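Long-range contact in uncharacterized protein (Enterococcus faecalis, PDB 3NAT), which is of unknown function but belongs to the DUF3013 family and folds as an alpha-beta half sandwich: residues K33-E38 against P77-V82. Residues are numbered along the deposited sequence; the frame is centred on the assembly and turned at random.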
ATOM      1  N   LYS A  33      -5.988  -6.805  13.556  1.00110.47           N
ATOM      2  CA  LYS A  33      -5.579  -5.469  14.000  1.00112.14           C
ATOM      3  C   LYS A  33      -5.159  -4.562  12.840  1.00110.49           C
ATOM      4  O   LYS A  33      -5.550  -3.398  12.778  1.00109.13           O
ATOM      5  CB  LYS A  33      -4.437  -5.558  15.012  1.00113.40           C
ATOM      6  CG  LYS A  33      -4.743  -6.388  16.238  1.00129.32           C
ATOM      7  CD  LYS A  33      -3.540  -6.441  17.169  1.00142.08           C
ATOM      8  CE  LYS A  33      -3.833  -7.253  18.424  1.00150.36           C
ATOM      9  NZ  LYS A  33      -4.923  -6.648  19.242  1.00155.89           N
ATOM     10  N   ASN A  34      -4.362  -5.103  11.924  1.00106.96           N
ATOM     11  CA  ASN A  34      -3.791  -4.317  10.838  1.00 96.35           C
ATOM     12  C   ASN A  34      -4.673  -4.296   9.596  1.00 96.32           C
ATOM     13  O   ASN A  34      -4.294  -3.722   8.572  1.00 89.22           O
ATOM     14  CB  ASN A  34      -2.404  -4.849  10.477  1.00 95.10           C
ATOM     15  CG  ASN A  34      -1.582  -3.853   9.684  1.00 91.18           C
ATOM     16  OD1 ASN A  34      -1.841  -2.655   9.715  1.00 91.33           O
ATOM     17  ND2 ASN A  34      -0.575  -4.349   8.978  1.00 90.52           N
ATOM     18  N   HIS A  35      -5.847  -4.921   9.688  1.00 93.55           N
ATOM     19  CA  HIS A  35      -6.803  -4.909   8.585  1.00 94.44           C
ATOM     20  C   HIS A  35      -6.177  -5.472   7.335  1.00 97.13           C
ATOM     21  O   HIS A  35      -6.223  -4.858   6.267  1.00101.14           O
ATOM     22  CB  HIS A  35      -7.280  -3.490   8.320  1.00 93.07           C
ATOM     23  CG  HIS A  35      -8.085  -2.922   9.440  1.00107.22           C
ATOM     24  ND1 HIS A  35      -9.461  -2.946   9.452  1.00115.17           N
ATOM     25  CD2 HIS A  35      -7.706  -2.339  10.600  1.00117.63           C
ATOM     26  CE1 HIS A  35      -9.898  -2.387  10.566  1.00127.19           C
ATOM     27  NE2 HIS A  35      -8.853  -2.010  11.280  1.00131.34           N
ATOM     28  N   THR A  36      -5.611  -6.661   7.475  1.00 90.39           N
ATOM     29  CA  THR A  36      -4.752  -7.209   6.454  1.00 80.89           C
ATOM     30  C   THR A  36      -4.943  -8.708   6.354  1.00 86.51           C
ATOM     31  O   THR A  36      -5.157  -9.384   7.354  1.00 98.14           O
ATOM     32  CB  THR A  36      -3.306  -6.905   6.803  1.00 86.66           C
ATOM     33  OG1 THR A  36      -2.735  -6.094   5.773  1.00100.84           O
ATOM     34  CG2 THR A  36      -2.516  -8.182   6.966  1.00 79.34           C
ATOM     35  N   ILE A  37      -4.880  -9.223   5.137  1.00 83.60           N
ATOM     36  CA  ILE A  37      -5.013 -10.655   4.918  1.00 81.02           C
ATOM     37  C   ILE A  37      -3.854 -11.124   4.070  1.00 81.63           C
ATOM     38  O   ILE A  37      -3.694 -10.671   2.939  1.00 87.52           O
ATOM     39  CB  ILE A  37      -6.300 -10.991   4.167  1.00 73.56           C
ATOM     40  CG1 ILE A  37      -7.526 -10.774   5.058  1.00 77.21           C
ATOM     41  CG2 ILE A  37      -6.256 -12.415   3.673  1.00 61.28           C
ATOM     42  CD1 ILE A  37      -8.855 -11.026   4.343  1.00 66.60           C
ATOM     43  N   GLU A  38      -3.045 -12.028   4.610  1.00 79.86           N
ATOM     44  CA  GLU A  38      -1.839 -12.455   3.917  1.00 80.72           C
ATOM     45  C   GLU A  38      -1.937 -13.901   3.474  1.00 87.17           C
ATOM     46  O   GLU A  38      -2.334 -14.767   4.245  1.00 89.51           O
ATOM     47  CB  GLU A  38      -0.622 -12.276   4.812  1.00 73.87           C
ATOM     48  CG  GLU A  38       0.684 -12.745   4.205  1.00 81.62           C
ATOM     49  CD  GLU A  38       1.869 -12.589   5.169  1.00101.54           C
ATOM     50  OE1 GLU A  38       1.634 -12.376   6.386  1.00110.59           O
ATOM     51  OE2 GLU A  38       3.032 -12.684   4.715  1.00101.25           O
ATOM     52  N   PRO A  77      -5.863   0.574   2.407  1.00 87.95           N
ATOM     53  CA  PRO A  77      -4.976   1.737   2.310  1.00 89.63           C
ATOM     54  C   PRO A  77      -5.370   2.847   3.275  1.00 97.77           C
ATOM     55  O   PRO A  77      -4.547   3.706   3.587  1.00108.24           O
ATOM     56  CB  PRO A  77      -5.161   2.196   0.863  1.00 83.23           C
ATOM     57  CG  PRO A  77      -5.622   0.984   0.140  1.00 80.79           C
ATOM     58  CD  PRO A  77      -6.508   0.273   1.119  1.00 85.04           C
ATOM     59  N   GLN A  78      -6.613   2.818   3.741  1.00 94.35           N
ATOM     60  CA  GLN A  78      -7.079   3.765   4.744  1.00100.03           C
ATOM     61  C   GLN A  78      -6.726   3.298   6.153  1.00105.36           C
ATOM     62  O   GLN A  78      -6.741   4.089   7.088  1.00108.21           O
ATOM     63  CB  GLN A  78      -8.594   3.947   4.648  1.00111.38           C
ATOM     64  CG  GLN A  78      -9.092   4.358   3.284  1.00122.04           C
ATOM     65  CD  GLN A  78      -8.546   5.697   2.858  1.00131.38           C
ATOM     66  OE1 GLN A  78      -8.211   6.537   3.693  1.00132.48           O
ATOM     67  NE2 GLN A  78      -8.454   5.908   1.549  1.00136.80           N
ATOM     68  N   LYS A  79      -6.423   2.011   6.300  1.00109.91           N
ATOM     69  CA  LYS A  79      -6.175   1.415   7.615  1.00105.02           C
ATOM     70  C   LYS A  79      -4.781   0.797   7.761  1.00 94.93           C
ATOM     71  O   LYS A  79      -3.979   1.268   8.547  1.00 95.64           O
ATOM     72  CB  LYS A  79      -7.228   0.349   7.928  1.00105.68           C
ATOM     73  CG  LYS A  79      -8.434   0.827   8.713  1.00107.08           C
ATOM     74  CD  LYS A  79      -9.300   1.775   7.907  1.00120.04           C
ATOM     75  CE  LYS A  79     -10.778   1.692   8.321  1.00125.71           C
ATOM     76  NZ  LYS A  79     -11.014   1.985   9.768  1.00123.47           N
ATOM     77  N   SER A  80      -4.507  -0.263   7.005  1.00 94.79           N
ATOM     78  CA  SER A  80      -3.280  -1.048   7.150  1.00 90.70           C
ATOM     79  C   SER A  80      -1.979  -0.241   7.106  1.00 95.03           C
ATOM     80  O   SER A  80      -1.846   0.699   6.315  1.00102.91           O
ATOM     81  CB  SER A  80      -3.220  -2.130   6.069  1.00 82.81           C
ATOM     82  OG  SER A  80      -4.483  -2.727   5.870  1.00 89.01           O
ATOM     83  N   VAL A  81      -1.026  -0.622   7.959  1.00 88.69           N
ATOM     84  CA  VAL A  81       0.361  -0.175   7.813  1.00 93.92           C
ATOM     85  C   VAL A  81       1.166  -1.275   7.127  1.00 88.87           C
ATOM     86  O   VAL A  81       1.105  -2.441   7.533  1.00 86.10           O
ATOM     87  CB  VAL A  81       1.017   0.178   9.156  1.00 96.99           C
ATOM     88  CG1 VAL A  81       2.053  -0.866   9.546  1.00105.75           C
ATOM     89  CG2 VAL A  81       1.685   1.511   9.044  1.00 94.53           C
ATOM     90  N   VAL A  82       1.911  -0.911   6.086  1.00 79.00           N
ATOM     91  CA  VAL A  82       2.505  -1.914   5.207  1.00 72.29           C
ATOM     92  C   VAL A  82       3.861  -1.525   4.655  1.00 79.13           C
ATOM     93  O   VAL A  82       4.058  -0.395   4.237  1.00 88.95           O
ATOM     94  CB  VAL A  82       1.592  -2.193   3.996  1.00 72.24           C
ATOM     95  CG1 VAL A  82       2.336  -3.018   2.949  1.00 62.63           C
ATOM     96  CG2 VAL A  82       0.264  -2.863   4.426  1.00 68.85           C
TER
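N34 and V81 lead a polar contact between two loops: the turn between strands 25-31 and 36-46, and the chain that leaves strand 65-75. The N34 amide makes a two-bond pairing with the backbone N-H and C=O of V81. N34 OD1 takes the N-H of V81 at 2.8 Å, on a lone pair in the carbonyl plane. On the other half of the amide, N34 ND2 gives a nearly straight bond (175°) to V81 O at 2.9 Å. With CG anti to the backbone N (chi1 -162°), the amide is brought to the V81 backbone; the two bonds would hold it against flipping, and the pattern of donor and acceptor is consistent with the placement of OD1 and ND2.

Beside this pair, the hydroxyl of S80 sits among backbone groups. S80 OG lies 2.8 Å from H35 O and 2.9 Å from N34 O, two acceptors competing for a single proton, while the N-H of N76 also bonds to this oxygen. H35 O has a further partner in the hydroxyl of Y93. Exposed K79 lays CB and CG over one face of the H35 imidazole; K79 CG stands 3.7 Å from the H35 ring centroid, a CH-pi contact only 7° off the normal.

The 77-82 loop also lies against the second subunit, where V82 N bonds to D84 OD1 of that subunit. Within the turn, D31 OD1 at the end of strand 25-31 accepts the backbone N-H of N34. T36 begins strand 36-46 and turns its hydroxyl to F74 O on the adjacent, antiparallel strand 65-75, whose Y75 touches S80, while I37 packs on helix 9-20.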